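Local structure of endoglucanase family 5 (Clostridium acetobutylicum ATCC 824, 6PZ7) at residues L22-D27 and V300-G305; K47-G52 and D92-I97; F141-E146 and M191-A196; V216-H221 and N261-V266. The protein probably hydrolyses beta-1,4 linkages within cellulose and related plant polysaccharides, as a broad-specificity endoglucanase of glycoside hydrolase family 5. One frame throughout, in Å; residues are numbered along the deposited sequence.

Contact 1 of 4, residues L22-D27 and V300-G305; sequences LGNTLD and VWWDNG
The first and last strands of the (beta/alpha)8 barrel meet here at their C-terminal ends, where Gly23, just past strand 19-22, lies against Trp302 and Asp303 of strand 298-303. Gly23 N donates to Asp303 O at 2.8 Å, with a bent N-H angle of 131°. Gly23 CA sits over the indole face as a CH-pi contact, 4.0 Å from the centroid of the six-membered ring of Trp302. The ring arrives there because CG of Trp302 is anti to the backbone N (chi1 -179°), which carries the benzo edge under the loop. Asp27 meets that edge in the ring plane, its OD1 3.5 Å from Trp302 CH2. The same carboxylate ties up its own loop: Asp27 OD1 accepts from Asn24 N at 2.8 Å, and Asp27 OD2 from Thr25 N at 2.7 Å. Asn24 and Asn304 run side by side, the CG of Asn24 3.6 Å from the CB of Asn304, with amide planes 50° apart. Asn304 ND2 also bonds to Asp312 O. At the pyrrole edge, in the indole plane, one water accepts from Trp302 NE1 and Asn304 ND2, both at 2.9 Å, and donates to Asn24 OD1.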
loop_
_atom_site.group_PDB
_atom_site.type_symbol
_atom_site.label_atom_id
_atom_site.label_comp_id
_atom_site.label_asym_id
_atom_site.label_seq_id
_atom_site.Cartn_x
_atom_site.Cartn_y
_atom_site.Cartn_z
ATOM N N LEU A 22 1.329 1.426 -8.620
ATOM C CA LEU A 22 2.201 0.927 -9.696
ATOM C C LEU A 22 2.552 -0.534 -9.402
ATOM O O LEU A 22 3.660 -0.883 -9.022
ATOM C CB LEU A 22 3.432 1.801 -9.799
ATOM C CG LEU A 22 4.380 1.518 -10.956
ATOM C CD1 LEU A 22 3.744 1.931 -12.298
ATOM C CD2 LEU A 22 5.694 2.253 -10.711
ATOM N N GLY A 23 1.547 -1.408 -9.504
ATOM C CA GLY A 23 1.703 -2.787 -9.048
ATOM C C GLY A 23 2.409 -3.705 -10.026
ATOM O O GLY A 23 2.433 -3.462 -11.244
ATOM N N ASN A 24 2.984 -4.771 -9.491
ATOM C CA ASN A 24 3.712 -5.753 -10.298
ATOM C C ASN A 24 4.802 -5.111 -11.141
ATOM O O ASN A 24 5.050 -5.508 -12.279
ATOM C CB ASN A 24 2.770 -6.622 -11.146
ATOM C CG ASN A 24 2.080 -7.710 -10.350
ATOM O OD1 ASN A 24 1.999 -7.677 -9.127
ATOM N ND2 ASN A 24 1.522 -8.687 -11.089
ATOM N N THR A 25 5.504 -4.151 -10.532
ATOM C CA THR A 25 6.503 -3.333 -11.202
ATOM C C THR A 25 7.795 -3.373 -10.387
ATOM O O THR A 25 8.539 -4.347 -10.482
ATOM C CB THR A 25 5.934 -1.946 -11.489
ATOM O OG1 THR A 25 4.670 -2.115 -12.184
ATOM C CG2 THR A 25 6.799 -1.100 -12.361
ATOM N N LEU A 26 8.090 -2.362 -9.562
ATOM C CA LEU A 26 9.276 -2.429 -8.711
ATOM C C LEU A 26 9.164 -3.486 -7.596
ATOM O O LEU A 26 10.168 -3.809 -6.942
ATOM C CB LEU A 26 9.646 -1.056 -8.175
ATOM C CG LEU A 26 9.990 -0.025 -9.238
ATOM C CD1 LEU A 26 10.144 1.345 -8.609
ATOM C CD2 LEU A 26 11.198 -0.374 -10.051
ATOM N N ASP A 27 7.964 -3.983 -7.406
ATOM C CA ASP A 27 7.666 -5.104 -6.530
ATOM C C ASP A 27 7.866 -6.438 -7.194
ATOM O O ASP A 27 7.890 -7.478 -6.493
ATOM C CB ASP A 27 6.240 -4.996 -5.961
ATOM C CG ASP A 27 5.163 -4.691 -6.975
ATOM O OD1 ASP A 27 4.070 -5.328 -6.925
ATOM O OD2 ASP A 27 5.344 -3.796 -7.838
ATOM N N VAL A 300 -6.524 3.528 -2.301
ATOM C CA VAL A 300 -5.509 3.427 -3.360
ATOM C C VAL A 300 -5.780 2.138 -4.146
ATOM O O VAL A 300 -5.681 1.038 -3.598
ATOM C CB VAL A 300 -4.095 3.420 -2.782
ATOM C CG1 VAL A 300 -3.056 3.481 -3.905
ATOM C CG2 VAL A 300 -3.873 4.559 -1.789
ATOM N N TRP A 301 -6.164 2.276 -5.419
ATOM C CA TRP A 301 -6.505 1.133 -6.269
ATOM C C TRP A 301 -5.285 0.296 -6.605
ATOM O O TRP A 301 -4.239 0.847 -6.960
ATOM C CB TRP A 301 -7.129 1.658 -7.580
ATOM C CG TRP A 301 -7.580 0.545 -8.502
ATOM C CD1 TRP A 301 -6.831 -0.095 -9.421
ATOM C CD2 TRP A 301 -8.875 -0.054 -8.552
ATOM N NE1 TRP A 301 -7.560 -1.076 -10.037
ATOM C CE2 TRP A 301 -8.827 -1.053 -9.530
ATOM C CE3 TRP A 301 -10.093 0.176 -7.886
ATOM C CZ2 TRP A 301 -9.937 -1.812 -9.858
ATOM C CZ3 TRP A 301 -11.190 -0.567 -8.233
ATOM C CH2 TRP A 301 -11.096 -1.556 -9.196
ATOM N N TRP A 302 -5.397 -1.022 -6.501
ATOM C CA TRP A 302 -4.334 -1.934 -6.925
ATOM C C TRP A 302 -4.412 -2.203 -8.432
ATOM O O TRP A 302 -5.351 -2.820 -8.911
ATOM C CB TRP A 302 -4.421 -3.261 -6.169
ATOM C CG TRP A 302 -3.315 -4.213 -6.564
ATOM C CD1 TRP A 302 -3.438 -5.320 -7.362
ATOM C CD2 TRP A 302 -1.931 -4.080 -6.256
ATOM N NE1 TRP A 302 -2.205 -5.884 -7.559
ATOM C CE2 TRP A 302 -1.260 -5.148 -6.894
ATOM C CE3 TRP A 302 -1.184 -3.166 -5.516
ATOM C CZ2 TRP A 302 0.126 -5.338 -6.783
ATOM C CZ3 TRP A 302 0.198 -3.360 -5.402
ATOM C CH2 TRP A 302 0.823 -4.446 -6.031
ATOM N N ASP A 303 -3.402 -1.760 -9.169
ATOM C CA ASP A 303 -3.297 -1.930 -10.615
ATOM C C ASP A 303 -2.019 -2.719 -10.878
ATOM O O ASP A 303 -0.909 -2.216 -10.685
ATOM C CB ASP A 303 -3.312 -0.589 -11.358
ATOM C CG ASP A 303 -3.357 -0.761 -12.843
ATOM O OD1 ASP A 303 -2.632 -1.643 -13.343
ATOM O OD2 ASP A 303 -4.115 -0.027 -13.507
ATOM N N ASN A 304 -2.144 -3.945 -11.358
ATOM C CA ASN A 304 -0.992 -4.799 -11.670
ATOM C C ASN A 304 -0.704 -4.907 -13.155
ATOM O O ASN A 304 0.132 -5.716 -13.561
ATOM C CB ASN A 304 -1.119 -6.163 -10.997
ATOM C CG ASN A 304 -2.327 -6.949 -11.466
ATOM O OD1 ASN A 304 -3.112 -6.501 -12.313
ATOM N ND2 ASN A 304 -2.492 -8.112 -10.877
ATOM N N GLY A 305 -1.386 -4.132 -13.985
ATOM C CA GLY A 305 -1.116 -4.160 -15.414
ATOM C C GLY A 305 -1.786 -5.294 -16.154
ATOM O O GLY A 305 -1.476 -5.509 -17.345
HETATM O O HOH W 1 1.746 -8.356 -13.963
HETATM O O HOH W 2 -0.893 -8.363 -8.473
#

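Contact 2 of 4, residues K47-G52 and D92-I97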
loop_
_atom_site.group_PDB
_atom_site.type_symbol
_atom_site.label_atom_id
_atom_site.label_comp_id
_atom_site.label_asym_id
_atom_site.label_seq_id
_atom_site.Cartn_x
_atom_site.Cartn_y
_atom_site.Cartn_z
ATOM N N LYS A 47 -0.483 10.103 -17.134
ATOM C CA LYS A 47 -1.863 9.649 -17.340
ATOM C C LYS A 47 -2.606 9.558 -16.005
ATOM O O LYS A 47 -3.788 9.901 -15.904
ATOM C CB LYS A 47 -1.823 8.267 -17.988
ATOM C CG LYS A 47 -3.080 7.822 -18.678
ATOM C CD LYS A 47 -3.214 8.406 -20.076
ATOM C CE LYS A 47 -4.468 7.858 -20.634
ATOM N NZ LYS A 47 -4.855 8.520 -21.863
ATOM N N ILE A 48 -1.925 9.063 -14.975
ATOM C CA ILE A 48 -2.505 8.972 -13.636
ATOM C C ILE A 48 -2.897 10.341 -13.113
ATOM O O ILE A 48 -4.017 10.544 -12.616
ATOM C CB ILE A 48 -1.514 8.279 -12.672
ATOM C CG1 ILE A 48 -1.031 6.924 -13.213
ATOM C CG2 ILE A 48 -2.068 8.215 -11.257
ATOM C CD1 ILE A 48 -2.117 5.985 -13.559
ATOM N N LYS A 49 -1.987 11.311 -13.229
ATOM C CA LYS A 49 -2.269 12.667 -12.780
ATOM C C LYS A 49 -3.431 13.273 -13.545
ATOM O O LYS A 49 -4.328 13.892 -12.950
ATOM C CB LYS A 49 -1.015 13.515 -12.970
ATOM C CG LYS A 49 -1.166 15.008 -12.704
ATOM C CD LYS A 49 -1.484 15.267 -11.259
ATOM C CE LYS A 49 -1.407 16.780 -10.947
ATOM N NZ LYS A 49 -1.256 16.988 -9.476
ATOM N N GLU A 50 -3.433 13.103 -14.867
ATOM C CA GLU A 50 -4.463 13.690 -15.718
ATOM C C GLU A 50 -5.843 13.118 -15.417
ATOM O O GLU A 50 -6.852 13.808 -15.623
ATOM C CB GLU A 50 -4.104 13.446 -17.188
ATOM C CG GLU A 50 -2.912 14.308 -17.666
ATOM C CD GLU A 50 -2.232 13.821 -18.965
ATOM O OE1 GLU A 50 -2.664 12.841 -19.620
ATOM O OE2 GLU A 50 -1.192 14.444 -19.331
ATOM N N ALA A 51 -5.931 11.887 -14.926
ATOM C CA ALA A 51 -7.225 11.298 -14.588
ATOM C C ALA A 51 -7.786 11.865 -13.289
ATOM O O ALA A 51 -9.000 11.766 -13.055
ATOM C CB ALA A 51 -7.111 9.776 -14.478
ATOM N N GLY A 52 -6.964 12.441 -12.429
ATOM C CA GLY A 52 -7.429 13.047 -11.189
ATOM C C GLY A 52 -6.975 12.344 -9.918
ATOM O O GLY A 52 -7.425 12.730 -8.835
ATOM N N ASP A 92 5.050 15.414 -10.797
ATOM C CA ASP A 92 3.659 15.634 -11.161
ATOM C C ASP A 92 2.843 16.167 -9.985
ATOM O O ASP A 92 1.594 16.177 -10.068
ATOM C CB ASP A 92 3.029 14.387 -11.778
ATOM C CG ASP A 92 3.410 14.193 -13.218
ATOM O OD1 ASP A 92 4.141 15.015 -13.815
ATOM O OD2 ASP A 92 2.987 13.172 -13.824
ATOM N N HIS A 93 3.477 16.584 -8.903
ATOM C CA HIS A 93 2.807 17.200 -7.767
ATOM C C HIS A 93 1.740 16.277 -7.174
ATOM O O HIS A 93 0.645 16.713 -6.810
ATOM C CB HIS A 93 2.283 18.593 -8.119
ATOM C CG HIS A 93 3.380 19.559 -8.418
ATOM N ND1 HIS A 93 4.276 19.990 -7.468
ATOM C CD2 HIS A 93 3.756 20.134 -9.579
ATOM C CE1 HIS A 93 5.124 20.847 -8.027
ATOM N NE2 HIS A 93 4.843 20.923 -9.305
ATOM N N MET A 94 2.043 14.991 -7.082
ATOM C CA MET A 94 1.257 14.001 -6.368
ATOM C C MET A 94 2.037 13.536 -5.140
ATOM O O MET A 94 3.256 13.720 -5.030
ATOM C CB MET A 94 0.948 12.809 -7.262
ATOM C CG MET A 94 -0.003 13.197 -8.399
ATOM S SD MET A 94 -0.619 11.796 -9.387
ATOM C CE MET A 94 0.880 11.325 -10.252
ATOM N N TYR A 95 1.314 12.926 -4.208
ATOM C CA TYR A 95 1.933 12.147 -3.143
ATOM C C TYR A 95 2.469 10.850 -3.707
ATOM O O TYR A 95 1.843 10.238 -4.579
ATOM C CB TYR A 95 0.908 11.827 -2.025
ATOM C CG TYR A 95 0.567 13.028 -1.192
ATOM C CD1 TYR A 95 -0.438 13.919 -1.579
ATOM C CD2 TYR A 95 1.245 13.292 -0.016
ATOM C CE1 TYR A 95 -0.735 15.035 -0.818
ATOM C CE2 TYR A 95 0.965 14.415 0.750
ATOM C CZ TYR A 95 -0.008 15.296 0.329
ATOM O OH TYR A 95 -0.248 16.409 1.122
ATOM N N ALA A 96 3.637 10.428 -3.207
ATOM C CA ALA A 96 4.242 9.146 -3.522
ATOM C C ALA A 96 4.346 8.360 -2.220
ATOM O O ALA A 96 4.826 8.900 -1.213
ATOM C CB ALA A 96 5.638 9.322 -4.128
ATOM N N ILE A 97 3.922 7.094 -2.221
ATOM C CA ILE A 97 4.127 6.173 -1.097
ATOM C C ILE A 97 5.203 5.188 -1.506
ATOM O O ILE A 97 5.046 4.481 -2.508
ATOM C CB ILE A 97 2.830 5.429 -0.701
ATOM C CG1 ILE A 97 1.707 6.372 -0.293
ATOM C CG2 ILE A 97 3.157 4.430 0.442
ATOM C CD1 ILE A 97 0.346 5.672 -0.293
#
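Lys49, near the C-terminal end of helix 42-51, reaches across to Asp92, His93 and Met94 in the turn between helix 76-91 and strand 95-99, joining an outer helix of the (beta/alpha)8 barrel to an alpha-to-beta turn at the end where the strands begin. The polar part is a pair of bonds from one ammonium group to successive carbonyls. Lys49 NZ donates to Asp92 O at 3.0 Å, lying in the carbonyl plane, and weakly to His93 O at 3.3 Å. Because these carbonyls follow directly on helix 76-91, the positive charge probably also interacts favourably with that helix's C-terminal end. The Asp92 carboxylate itself is engaged elsewhere, in a salt bridge with Lys42.

The apolar part belongs to Met94, whose side chain slides past that of Lys49 in the opposite direction. Lys49 leaves the helix with CG anti to its N (chi1 173°) and bends at chi2 (65°), which lays CD 3.8 Å from Met94 CG. Met94 SD comes to 3.9 Å from Lys49 CA, and the bend at chi3 puts Met94 CE 4.0 Å from Lys49 CB. Just beyond Lys49 the helix stops in a Schellman motif, with Gly52 at positive phi and Gly52 N bonded to Lys49 O at 3.1 Å. On the strand side of the helix, Ile48 CG2 touches Met94 SD at 4.3 Å.

Contact 3 of 4, residues F141-E146 and M191-A196; sequences FQTLNE and MVPTYA. Unlike the reference sequence in segment 141-146: Gln142 (reference Glu). With EDO (1,2-ethanediol), chain C; EDO (1,2-ethanediol), chain D.
Phe141 and Thr143 grip Met191 by two backbone bonds: Met191 N donates to Phe141 O at 2.8 Å (159° at the hydrogen), and Thr143 N to Met191 O at 2.9 Å (162°). These bracket the parallel pair Gln142-Met191, whose side chains share one face of the sheet. Met191 bends at chi3 (59°), turning its methyl CE to 3.5 Å from Gln142 NE2. Farther along, the Pro193 ring fits against the backbone of the other segment, with CG 3.3 Å from Leu144 O, and Glu146 CG lies 3.4 Å from Ala196 O.

The Glu146 carboxylate receives both hydroxyls of one ethanediol, O1 to OE1 and O2 to OE2, each bond 2.6 Å long. A second ethanediol donates through O2 to Ala196 O at 2.6 Å. Both diols probably come from the crystallisation liquor.

In the next shell, Arg57 NH2 bonds both Gln142 OE1 and Asn145 OD1, holding the two amides in place, while Asn99 ND2 gives Gln142 OE1 another donor. His221 ND1 bonds Glu146 OE2, fixing the carboxylate from the side of strand 216-221.

Adjacent parallel strands opening into loops at their C-terminal ends mark the active-site mouth of a (beta/alpha)8 barrel. Asn145-Glu146 matches the Asn-Glu pair ending the fourth strand in family 5 relatives, where the glutamate is the acid/base, consistent with that role for Glu146.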
loop_
_atom_site.group_PDB
_atom_site.type_symbol
_atom_site.label_atom_id
_atom_site.label_comp_id
_atom_site.label_asym_id
_atom_site.label_seq_id
_atom_site.Cartn_x
_atom_site.Cartn_y
_atom_site.Cartn_z
ATOM N N PHE A 141 6.697 7.320 3.573
ATOM C CA PHE A 141 7.274 5.991 3.683
ATOM C C PHE A 141 6.238 5.050 4.281
ATOM O O PHE A 141 5.553 5.420 5.230
ATOM C CB PHE A 141 8.534 5.970 4.570
ATOM C CG PHE A 141 9.729 6.716 4.033
ATOM C CD1 PHE A 141 9.881 7.049 2.714
ATOM C CD2 PHE A 141 10.725 7.081 4.905
ATOM C CE1 PHE A 141 11.007 7.751 2.281
ATOM C CE2 PHE A 141 11.830 7.800 4.493
ATOM C CZ PHE A 141 12.003 8.097 3.179
ATOM N N GLN A 142 6.154 3.823 3.773
ATOM C CA GLN A 142 5.306 2.780 4.340
ATOM C C GLN A 142 6.270 1.665 4.764
ATOM O O GLN A 142 7.007 1.114 3.943
ATOM C CB GLN A 142 4.306 2.321 3.301
ATOM C CG GLN A 142 3.515 1.096 3.674
ATOM C CD GLN A 142 2.724 0.545 2.491
ATOM O OE1 GLN A 142 2.879 -0.653 2.132
ATOM N NE2 GLN A 142 1.926 1.329 1.909
ATOM N N THR A 143 6.301 1.360 6.052
ATOM C CA THR A 143 7.378 0.530 6.597
ATOM C C THR A 143 7.415 -0.867 6.011
ATOM O O THR A 143 8.493 -1.379 5.679
ATOM C CB THR A 143 7.235 0.469 8.123
ATOM O OG1 THR A 143 5.935 -0.013 8.420
ATOM C CG2 THR A 143 7.487 1.821 8.778
ATOM N N LEU A 144 6.239 -1.492 5.905
ATOM C CA LEU A 144 6.041 -2.882 5.551
ATOM C C LEU A 144 4.759 -2.958 4.744
ATOM O O LEU A 144 3.851 -2.137 4.916
ATOM C CB LEU A 144 5.890 -3.742 6.805
ATOM C CG LEU A 144 7.022 -3.688 7.844
ATOM C CD1 LEU A 144 6.595 -4.366 9.117
ATOM C CD2 LEU A 144 8.255 -4.349 7.262
ATOM N N ASN A 145 4.636 -3.993 3.901
ATOM C CA ASN A 145 3.447 -4.169 3.059
ATOM C C ASN A 145 2.396 -5.025 3.769
ATOM O O ASN A 145 1.448 -4.500 4.364
ATOM C CB ASN A 145 3.874 -4.793 1.725
ATOM C CG ASN A 145 2.692 -5.158 0.880
ATOM O OD1 ASN A 145 1.777 -4.365 0.744
ATOM N ND2 ASN A 145 2.697 -6.322 0.288
ATOM N N GLU A 146 2.545 -6.342 3.720
ATOM C CA GLU A 146 1.635 -7.294 4.348
ATOM C C GLU A 146 2.460 -8.264 5.190
ATOM O O GLU A 146 2.610 -9.457 4.864
ATOM C CB GLU A 146 0.838 -8.033 3.286
ATOM C CG GLU A 146 -0.139 -7.095 2.573
ATOM C CD GLU A 146 -1.003 -7.740 1.547
ATOM O OE1 GLU A 146 -0.840 -8.955 1.271
ATOM O OE2 GLU A 146 -1.864 -7.047 0.933
ATOM N N MET A 191 3.444 5.413 7.034
ATOM C CA MET A 191 2.378 4.422 7.126
ATOM C C MET A 191 2.918 3.125 7.714
ATOM O O MET A 191 3.997 2.657 7.327
ATOM C CB MET A 191 1.779 4.142 5.745
ATOM C CG MET A 191 0.885 5.254 5.254
ATOM S SD MET A 191 0.486 5.214 3.478
ATOM C CE MET A 191 -0.304 3.623 3.346
ATOM N N VAL A 192 2.158 2.521 8.636
ATOM C CA VAL A 192 2.507 1.226 9.246
ATOM C C VAL A 192 1.302 0.297 9.184
ATOM O O VAL A 192 0.175 0.734 9.496
ATOM C CB VAL A 192 2.977 1.367 10.705
ATOM C CG1 VAL A 192 4.200 2.262 10.769
ATOM C CG2 VAL A 192 1.877 1.847 11.679
ATOM N N PRO A 193 1.485 -0.962 8.764
ATOM C CA PRO A 193 0.355 -1.894 8.691
ATOM C C PRO A 193 0.186 -2.725 9.955
ATOM O O PRO A 193 1.120 -2.917 10.741
ATOM C CB PRO A 193 0.762 -2.820 7.527
ATOM C CG PRO A 193 2.279 -2.927 7.705
ATOM C CD PRO A 193 2.711 -1.534 8.138
ATOM N N THR A 194 -1.035 -3.261 10.102
ATOM C CA THR A 194 -1.339 -4.423 10.922
ATOM C C THR A 194 -0.666 -5.660 10.296
ATOM O O THR A 194 -0.133 -5.627 9.178
ATOM C CB THR A 194 -2.849 -4.613 10.948
ATOM O OG1 THR A 194 -3.262 -4.724 9.586
ATOM C CG2 THR A 194 -3.596 -3.475 11.630
ATOM N N TYR A 195 -0.784 -6.793 10.989
ATOM C CA TYR A 195 -0.408 -8.098 10.435
ATOM C C TYR A 195 -1.124 -8.264 9.099
ATOM O O TYR A 195 -2.342 -8.156 9.022
ATOM C CB TYR A 195 -0.851 -9.218 11.401
ATOM C CG TYR A 195 -0.450 -10.599 10.900
ATOM C CD1 TYR A 195 -1.183 -11.258 9.943
ATOM C CD2 TYR A 195 0.681 -11.239 11.403
ATOM C CE1 TYR A 195 -0.813 -12.503 9.459
ATOM C CE2 TYR A 195 1.062 -12.490 10.920
ATOM C CZ TYR A 195 0.308 -13.121 9.967
ATOM O OH TYR A 195 0.675 -14.360 9.464
ATOM N N ALA A 196 -0.343 -8.521 8.042
ATOM C CA ALA A 196 -0.820 -8.713 6.670
ATOM C C ALA A 196 -1.598 -7.517 6.116
ATOM O O ALA A 196 -2.310 -7.677 5.130
ATOM C CB ALA A 196 -1.600 -10.007 6.503
HETATM C C1 EDO C . -3.166 -10.001 -1.256
HETATM O O1 EDO C . -1.761 -9.759 -1.073
HETATM C C2 EDO C . -3.941 -8.699 -1.318
HETATM O O2 EDO C . -4.044 -8.116 -0.016
HETATM C C1 EDO D . -5.474 -8.988 2.483
HETATM O O1 EDO D . -6.066 -8.234 1.441
HETATM C C2 EDO D . -5.144 -8.032 3.629
HETATM O O2 EDO D . -4.604 -8.887 4.619
#

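Contact 4 of 4, residues V216-H221 and N261-V266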
loop_
_atom_site.group_PDB
_atom_site.type_symbol
_atom_site.label_atom_id
_atom_site.label_comp_id
_atom_site.label_asym_id
_atom_site.label_seq_id
_atom_site.Cartn_x
_atom_site.Cartn_y
_atom_site.Cartn_z
ATOM N N VAL A 216 2.288 9.152 12.192
ATOM C CA VAL A 216 2.086 7.796 11.699
ATOM C C VAL A 216 0.634 7.566 11.323
ATOM O O VAL A 216 -0.283 7.955 12.069
ATOM C CB VAL A 216 2.601 6.752 12.709
ATOM C CG1 VAL A 216 2.128 5.328 12.323
ATOM C CG2 VAL A 216 4.113 6.791 12.788
ATOM N N ILE A 217 0.432 6.977 10.151
ATOM C CA ILE A 217 -0.862 6.638 9.573
ATOM C C ILE A 217 -0.966 5.117 9.523
ATOM O O ILE A 217 0.027 4.452 9.204
ATOM C CB ILE A 217 -0.902 7.230 8.156
ATOM C CG1 ILE A 217 -0.854 8.752 8.176
ATOM C CG2 ILE A 217 -2.126 6.730 7.368
ATOM C CD1 ILE A 217 -0.362 9.398 6.868
ATOM N N VAL A 218 -2.144 4.567 9.766
ATOM C CA VAL A 218 -2.338 3.116 9.662
ATOM C C VAL A 218 -2.565 2.729 8.210
ATOM O O VAL A 218 -3.383 3.362 7.515
ATOM C CB VAL A 218 -3.508 2.672 10.560
ATOM C CG1 VAL A 218 -3.823 1.196 10.364
ATOM C CG2 VAL A 218 -3.185 2.952 12.012
ATOM N N SER A 219 -1.910 1.656 7.775
ATOM C CA SER A 219 -2.117 1.053 6.469
ATOM C C SER A 219 -2.922 -0.234 6.563
ATOM O O SER A 219 -2.528 -1.170 7.276
ATOM C CB SER A 219 -0.746 0.715 5.876
ATOM O OG SER A 219 -0.924 0.005 4.654
ATOM N N LEU A 220 -4.028 -0.292 5.820
ATOM C CA LEU A 220 -4.878 -1.477 5.729
ATOM C C LEU A 220 -5.131 -1.792 4.268
ATOM O O LEU A 220 -5.166 -0.883 3.426
ATOM C CB LEU A 220 -6.224 -1.267 6.453
ATOM C CG LEU A 220 -6.130 -0.876 7.921
ATOM C CD1 LEU A 220 -7.516 -0.487 8.429
ATOM C CD2 LEU A 220 -5.538 -1.986 8.758
ATOM N N HIS A 221 -5.292 -3.069 3.936
ATOM C CA HIS A 221 -5.632 -3.507 2.584
ATOM C C HIS A 221 -6.963 -4.235 2.678
ATOM O O HIS A 221 -7.170 -5.039 3.601
ATOM C CB HIS A 221 -4.580 -4.419 1.987
ATOM C CG HIS A 221 -3.257 -3.742 1.823
ATOM N ND1 HIS A 221 -2.123 -4.435 1.467
ATOM C CD2 HIS A 221 -2.872 -2.447 1.977
ATOM C CE1 HIS A 221 -1.101 -3.591 1.399
ATOM N NE2 HIS A 221 -1.522 -2.384 1.724
ATOM N N ASN A 261 -10.943 8.026 16.744
ATOM C CA ASN A 261 -10.058 8.235 17.879
ATOM C C ASN A 261 -8.813 9.043 17.520
ATOM O O ASN A 261 -7.833 9.018 18.283
ATOM C CB ASN A 261 -9.679 6.893 18.492
ATOM C CG ASN A 261 -10.869 6.189 19.119
ATOM O OD1 ASN A 261 -11.630 6.787 19.887
ATOM N ND2 ASN A 261 -11.051 4.913 18.782
ATOM N N GLY A 262 -8.818 9.743 16.384
ATOM C CA GLY A 262 -7.710 10.586 15.979
ATOM C C GLY A 262 -6.541 9.861 15.344
ATOM O O GLY A 262 -5.457 10.431 15.253
ATOM N N GLN A 263 -6.741 8.631 14.863
ATOM C CA GLN A 263 -5.693 7.856 14.201
ATOM C C GLN A 263 -6.070 7.675 12.730
ATOM O O GLN A 263 -6.961 6.876 12.408
ATOM C CB GLN A 263 -5.498 6.497 14.874
ATOM C CG GLN A 263 -4.462 5.643 14.181
ATOM C CD GLN A 263 -3.149 6.383 14.018
ATOM O OE1 GLN A 263 -2.504 6.714 15.004
ATOM N NE2 GLN A 263 -2.758 6.664 12.774
ATOM N N PRO A 264 -5.447 8.412 11.809
ATOM C CA PRO A 264 -5.809 8.294 10.399
ATOM C C PRO A 264 -5.422 6.962 9.786
ATOM O O PRO A 264 -4.502 6.268 10.264
ATOM C CB PRO A 264 -5.047 9.456 9.742
ATOM C CG PRO A 264 -4.877 10.480 10.845
ATOM C CD PRO A 264 -4.564 9.579 12.037
ATOM N N VAL A 265 -6.105 6.648 8.689
ATOM C CA VAL A 265 -5.997 5.388 7.970
ATOM C C VAL A 265 -5.976 5.651 6.474
ATOM O O VAL A 265 -6.794 6.427 5.959
ATOM C CB VAL A 265 -7.209 4.469 8.286
ATOM C CG1 VAL A 265 -7.170 3.188 7.441
ATOM C CG2 VAL A 265 -7.268 4.138 9.762
ATOM N N VAL A 266 -5.082 4.960 5.770
ATOM C CA VAL A 266 -5.118 4.824 4.319
ATOM C C VAL A 266 -5.342 3.354 3.991
ATOM O O VAL A 266 -4.594 2.481 4.458
ATOM C CB VAL A 266 -3.803 5.338 3.682
ATOM C CG1 VAL A 266 -3.697 4.960 2.218
ATOM C CG2 VAL A 266 -3.692 6.852 3.875
#
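Gln263 reaches from the loop before strand 265-270 to Val216 and Val218 of the neighbouring parallel strand. From CB the chain leaves anti to the backbone N (chi1 178°), which sets Gln263 CG 3.7 Å from Val218 CG2; the two side chains cross at about a right angle. A bend at chi2 (53°) then swings CD past the same methyl and brings the amide over the strand edge. At the tip, Gln263 NE2 uses both of its hydrogens: one goes nearly straight to Val216 O at 2.9 Å (171°), the other back to its neighbour Pro264 O at 3.1 Å. Both acceptors lie close to the plane of the amide, which would hold it against rotation. By the spacing of the ladder, the bond to Val216 O would fall to the N of residue 264, but proline has no hydrogen there, and the glutamine amide supplies it.

Pro264 O is shared, since Val218 N also donates to it at 2.9 Å. The regular parallel pattern continues with Val266 N to Val218 O at 2.9 Å and Leu220 N to Val266 O at 3.1 Å. Side chains alternate about this ladder: Leu220 CD1 meets Val265 CG1 at 3.8 Å, whereas Ile217 CG2 meets Val266 CG2 at 3.8 Å with Met191 nearby.

The two strands are joined by a beta-alpha-beta crossover through helix 241-259, which covers Leu220 with Ile254 and Val265 with Phe258 and Val259. Helix 9-16 packs on Pro264 and Val266 through Val13, and strand 190-193 flanks strand 216-221 at its other edge.

In the fold
All four contacts reach the same closed sheet of eight parallel strands. Contacts 3 and 4, with centres about 10 Å apart, share its continuous ladder through Ser219 N and Val192 O at 2.9 Å. At the probable active site they meet again through the Glu146-His221 bond, beside the ethanediol held by Glu146. Contact 1 closes the barrel seam at the same mouth, its centre about 16 Å from that of contact 3, and touches contact 4 through Val300 CG2 and Val266 CG1 at 4.0 Å. Contact 2 lies at the end of the barrel where the strands begin, yet its strand points Ile97 CG2 at Gln142 NE2 of contact 3, 3.6 Å away.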